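Local coordinates for protein 6-carboxyhexanoate--coa ligase (PDB 5FM0) that belongs to the 6-carboxyhexanoate--CoA ligase family, and is modelled here with bound pimeloyl-AMP, at residues A[125-130]-A[227-232]. Residues are numbered along the deposited sequence; the frame is centred on the assembly and turned at random.
Sequences GAVLFD and CRVFFI. With WAQ (pimeloyl-AMP), chain C.
Ala126 sits over one face of the Phe230 ring: its CB lies 3.9 Å from the ring centroid and 23° off the ring normal, displaced toward the CE2-CZ side of the rim, a CH-pi contact. The same methyl meets the adenine of pimeloyl-AMP, CB 3.6 Å from its C2, so one small side chain joins the ring to the nucleotide. Leu128 reaches the ring obliquely, CD1 to Phe230 CD2 at 3.8 Å. Phe230 has CG anti to its carbonyl carbon (chi1 -56°), which swings the ring back toward Ala126. On the opposite sheet face, the Phe231 ring carries Val229 CG1 over one face, while Phe129 lies beside it pointing the same way, its CD2 4.0 Å from Phe231 CE1. The Arg228 guanidinium takes the ligand's ribose at its edge and in plane, NH1 donating to O4' at 2.9 Å; its NE forms a salt bridge with Glu191 and NH2 hydrogen-bonds the Tyr204 hydroxyl, so three partners fix its rotation. Ala126 and Arg228 thus wall part of the ligand site.

Between these two layers of side chains the strands run parallel, their axes at 29°. Four nearly straight backbone bonds alternate between them, Val127 N to Arg228 O (2.9 Å) and Phe230 N to Val127 O (2.8 Å) at the ligand end, then Phe129 N to Phe230 O and Ile232 N to Phe129 O.

The pair lies within a mixed sheet, 227-232 flanked by 188-194 and 127-130 by 135-136. Helix 107-116 packs on the face bearing Phe129 and Phe231, and helix 238-247 on the face with Leu128 and Ile232.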
ATOM      1  N   GLY A 125       7.436   2.266 -15.194  1.00 46.06           N
ATOM      2  CA  GLY A 125       8.805   2.476 -14.754  1.00 46.65           C
ATOM      3  C   GLY A 125       9.671   2.802 -15.935  1.00 42.44           C
ATOM      4  O   GLY A 125       9.257   3.542 -16.819  1.00 44.69           O
ATOM      5  N   ALA A 126      10.879   2.244 -15.952  1.00 46.38           N
ATOM      6  CA  ALA A 126      11.816   2.494 -17.022  1.00 39.21           C
ATOM      7  C   ALA A 126      11.983   1.278 -17.894  1.00 40.14           C
ATOM      8  O   ALA A 126      11.756   0.143 -17.463  1.00 36.63           O
ATOM      9  CB  ALA A 126      13.162   2.916 -16.461  1.00 44.80           C
ATOM     10  N   VAL A 127      12.403   1.532 -19.125  1.00 40.61           N
ATOM     11  CA  VAL A 127      12.756   0.480 -20.050  1.00 41.34           C
ATOM     12  C   VAL A 127      14.272   0.327 -20.104  1.00 37.12           C
ATOM     13  O   VAL A 127      14.995   1.308 -20.129  1.00 43.84           O
ATOM     14  CB  VAL A 127      12.268   0.828 -21.464  1.00 40.52           C
ATOM     15  CG1 VAL A 127      12.905  -0.090 -22.495  1.00 45.21           C
ATOM     16  CG2 VAL A 127      10.755   0.764 -21.545  1.00 43.55           C
ATOM     17  N   LEU A 128      14.751  -0.906 -20.150  1.00 47.25           N
ATOM     18  CA  LEU A 128      16.175  -1.173 -20.322  1.00 43.53           C
ATOM     19  C   LEU A 128      16.419  -1.655 -21.742  1.00 44.97           C
ATOM     20  O   LEU A 128      15.811  -2.624 -22.201  1.00 50.18           O
ATOM     21  CB  LEU A 128      16.622  -2.247 -19.347  1.00 48.68           C
ATOM     22  CG  LEU A 128      16.973  -1.839 -17.918  1.00 43.73           C
ATOM     23  CD1 LEU A 128      16.010  -0.819 -17.393  1.00 47.78           C
ATOM     24  CD2 LEU A 128      16.994  -3.055 -17.026  1.00 45.45           C
ATOM     25  N   PHE A 129      17.330  -0.994 -22.430  1.00 45.50           N
ATOM     26  CA  PHE A 129      17.620  -1.316 -23.807  1.00 48.69           C
ATOM     27  C   PHE A 129      19.063  -1.752 -23.899  1.00 41.54           C
ATOM     28  O   PHE A 129      19.960  -1.005 -23.542  1.00 43.40           O
ATOM     29  CB  PHE A 129      17.395  -0.077 -24.692  1.00 50.56           C
ATOM     30  CG  PHE A 129      17.027  -0.400 -26.119  1.00 49.13           C
ATOM     31  CD1 PHE A 129      15.795  -0.970 -26.418  1.00 58.00           C
ATOM     32  CD2 PHE A 129      17.897  -0.109 -27.163  1.00 52.34           C
ATOM     33  CE1 PHE A 129      15.446  -1.265 -27.732  1.00 53.52           C
ATOM     34  CE2 PHE A 129      17.552  -0.390 -28.475  1.00 58.94           C
ATOM     35  CZ  PHE A 129      16.326  -0.976 -28.760  1.00 48.60           C
ATOM     36  N   ASP A 130      19.275  -2.943 -24.429  1.00 48.19           N
ATOM     37  CA  ASP A 130      20.604  -3.535 -24.535  1.00 53.97           C
ATOM     38  C   ASP A 130      21.350  -3.066 -25.775  1.00 47.92           C
ATOM     39  O   ASP A 130      20.878  -3.279 -26.884  1.00 65.25           O
ATOM     40  CB  ASP A 130      20.436  -5.055 -24.589  1.00 57.40           C
ATOM     41  CG  ASP A 130      21.718  -5.787 -24.354  1.00 59.37           C
ATOM     42  OD1 ASP A 130      22.803  -5.161 -24.488  1.00 62.53           O
ATOM     43  OD2 ASP A 130      21.633  -6.990 -24.047  1.00 66.59           O
ATOM     44  N   CYS A 227       8.784   9.281 -21.363  1.00 48.84           N
ATOM     45  CA  CYS A 227       9.807   8.308 -21.719  1.00 47.94           C
ATOM     46  C   CYS A 227      10.884   8.187 -20.634  1.00 41.46           C
ATOM     47  O   CYS A 227      11.278   9.183 -20.018  1.00 43.97           O
ATOM     48  CB  CYS A 227      10.439   8.732 -23.045  1.00 49.76           C
ATOM     49  SG  CYS A 227      11.909   7.809 -23.539  1.00 57.91           S
ATOM     50  N   ARG A 228      11.346   6.961 -20.412  1.00 41.45           N
ATOM     51  CA  ARG A 228      12.499   6.688 -19.546  1.00 39.03           C
ATOM     52  C   ARG A 228      13.164   5.427 -20.048  1.00 44.37           C
ATOM     53  O   ARG A 228      12.638   4.325 -19.881  1.00 38.16           O
ATOM     54  CB  ARG A 228      12.078   6.463 -18.107  1.00 52.10           C
ATOM     55  CG  ARG A 228      13.075   6.931 -17.056  1.00 55.49           C
ATOM     56  CD  ARG A 228      12.934   8.413 -16.939  1.00 56.49           C
ATOM     57  NE  ARG A 228      13.675   9.033 -15.856  1.00 46.84           N
ATOM     58  CZ  ARG A 228      13.107   9.711 -14.864  1.00 51.37           C
ATOM     59  NH1 ARG A 228      11.787   9.795 -14.776  1.00 50.56           N
ATOM     60  NH2 ARG A 228      13.854  10.296 -13.943  1.00 53.63           N
ATOM     61  N   VAL A 229      14.326   5.587 -20.671  1.00 42.01           N
ATOM     62  CA  VAL A 229      15.059   4.458 -21.194  1.00 44.72           C
ATOM     63  C   VAL A 229      16.494   4.483 -20.677  1.00 48.23           C
ATOM     64  O   VAL A 229      17.168   5.521 -20.722  1.00 42.38           O
ATOM     65  CB  VAL A 229      15.134   4.511 -22.728  1.00 46.19           C
ATOM     66  CG1 VAL A 229      15.782   3.251 -23.262  1.00 43.92           C
ATOM     67  CG2 VAL A 229      13.764   4.673 -23.326  1.00 54.16           C
ATOM     68  N   PHE A 230      16.960   3.345 -20.186  1.00 50.03           N
ATOM     69  CA  PHE A 230      18.348   3.212 -19.750  1.00 39.42           C
ATOM     70  C   PHE A 230      19.061   2.325 -20.753  1.00 35.65           C
ATOM     71  O   PHE A 230      18.634   1.196 -20.981  1.00 35.89           O
ATOM     72  CB  PHE A 230      18.435   2.538 -18.391  1.00 37.30           C
ATOM     73  CG  PHE A 230      17.669   3.208 -17.310  1.00 36.16           C
ATOM     74  CD1 PHE A 230      17.318   4.532 -17.387  1.00 37.90           C
ATOM     75  CD2 PHE A 230      17.321   2.491 -16.169  1.00 41.56           C
ATOM     76  CE1 PHE A 230      16.609   5.131 -16.357  1.00 39.82           C
ATOM     77  CE2 PHE A 230      16.618   3.077 -15.148  1.00 36.06           C
ATOM     78  CZ  PHE A 230      16.256   4.395 -15.239  1.00 41.63           C
ATOM     79  N   PHE A 231      20.126   2.832 -21.363  1.00 37.39           N
ATOM     80  CA  PHE A 231      20.903   2.049 -22.311  1.00 39.28           C
ATOM     81  C   PHE A 231      21.992   1.286 -21.586  1.00 44.65           C
ATOM     82  O   PHE A 231      22.836   1.872 -20.928  1.00 46.28           O
ATOM     83  CB  PHE A 231      21.508   2.942 -23.372  1.00 42.89           C
ATOM     84  CG  PHE A 231      20.484   3.619 -24.228  1.00 48.26           C
ATOM     85  CD1 PHE A 231      20.017   3.007 -25.383  1.00 49.47           C
ATOM     86  CD2 PHE A 231      19.965   4.861 -23.871  1.00 46.63           C
ATOM     87  CE1 PHE A 231      19.059   3.624 -26.166  1.00 48.62           C
ATOM     88  CE2 PHE A 231      19.016   5.487 -24.654  1.00 48.45           C
ATOM     89  CZ  PHE A 231      18.565   4.870 -25.803  1.00 46.35           C
ATOM     90  N   ILE A 232      21.946  -0.027 -21.730  1.00 46.18           N
ATOM     91  CA  ILE A 232      22.745  -0.950 -20.955  1.00 49.95           C
ATOM     92  C   ILE A 232      23.841  -1.638 -21.760  1.00 46.20           C
ATOM     93  O   ILE A 232      23.570  -2.220 -22.801  1.00 47.07           O
ATOM     94  CB  ILE A 232      21.847  -2.088 -20.423  1.00 49.02           C
ATOM     95  CG1 ILE A 232      20.719  -1.518 -19.565  1.00 51.26           C
ATOM     96  CG2 ILE A 232      22.675  -3.082 -19.635  1.00 51.55           C
ATOM     97  CD1 ILE A 232      21.219  -0.659 -18.427  1.00 49.73           C
TER
HETATM   98  N1  WAQ C1256      12.166   4.372 -11.904  1.00 42.36           N
HETATM   99  C2  WAQ C1256      12.074   4.089 -13.268  1.00 47.83           C
HETATM  100  N3  WAQ C1256      11.306   4.901 -14.078  1.00 45.45           N
HETATM  101  C4  WAQ C1256      10.665   5.958 -13.541  1.00 49.68           C
HETATM  102  C5  WAQ C1256      10.773   6.230 -12.237  1.00 45.94           C
HETATM  103  C6  WAQ C1256      11.515   5.437 -11.438  1.00 40.81           C
HETATM  104  N6  WAQ C1256      11.596   5.752 -10.149  1.00 32.95           N
HETATM  105  N7  WAQ C1256      10.042   7.327 -11.995  1.00 49.17           N
HETATM  106  C8  WAQ C1256       9.500   7.714 -13.144  1.00 51.09           C
HETATM  107  N9  WAQ C1256       9.874   6.873 -14.103  1.00 44.30           N
HETATM  108  C1' WAQ C1256       9.515   6.881 -15.544  1.00 40.21           C
HETATM  109  C2' WAQ C1256       8.032   6.493 -15.723  1.00 42.92           C
HETATM  110  O2' WAQ C1256       7.768   5.800 -16.947  1.00 37.19           O
HETATM  111  C3' WAQ C1256       7.370   7.841 -15.829  1.00 48.87           C
HETATM  112  O3' WAQ C1256       6.104   7.775 -16.534  1.00 47.12           O
HETATM  113  C4' WAQ C1256       8.390   8.669 -16.620  1.00 44.82           C
HETATM  114  O4' WAQ C1256       9.676   8.233 -16.083  1.00 45.78           O
HETATM  115  C5' WAQ C1256       8.016  10.078 -16.270  1.00 40.98           C
HETATM  116  O5' WAQ C1256       8.551  10.293 -15.042  1.00 41.87           O
HETATM  117  OAB WAQ C1256      15.548  18.665 -15.178  1.00 65.14           O
HETATM  118  OAC WAQ C1256       9.096  14.736 -14.302  1.00 57.71           O
HETATM  119  OAD WAQ C1256       6.968  12.360 -15.064  1.00 51.82           O
HETATM  120  OAE WAQ C1256      13.711  19.918 -15.253  1.00 58.10           O
HETATM  121  OAH WAQ C1256       8.095  11.676 -12.808  1.00 44.12           O
HETATM  122  CAK WAQ C1256      12.554  15.850 -16.560  1.00 56.77           C
HETATM  123  CAL WAQ C1256      13.814  16.670 -16.122  1.00 52.79           C
HETATM  124  CAM WAQ C1256      11.673  15.413 -15.388  1.00 45.45           C
HETATM  125  CAN WAQ C1256      13.457  17.582 -14.964  1.00 51.41           C
HETATM  126  CAO WAQ C1256      11.000  14.092 -15.738  1.00 56.13           C
HETATM  127  OAU WAQ C1256       9.581  12.495 -14.632  1.00 66.33           O
HETATM  128  CAW WAQ C1256      14.305  18.818 -15.151  1.00 56.05           C
HETATM  129  CAX WAQ C1256       9.776  13.826 -14.819  1.00 61.34           C
HETATM  130  PBG WAQ C1256       8.162  11.682 -14.264  1.00 45.47           P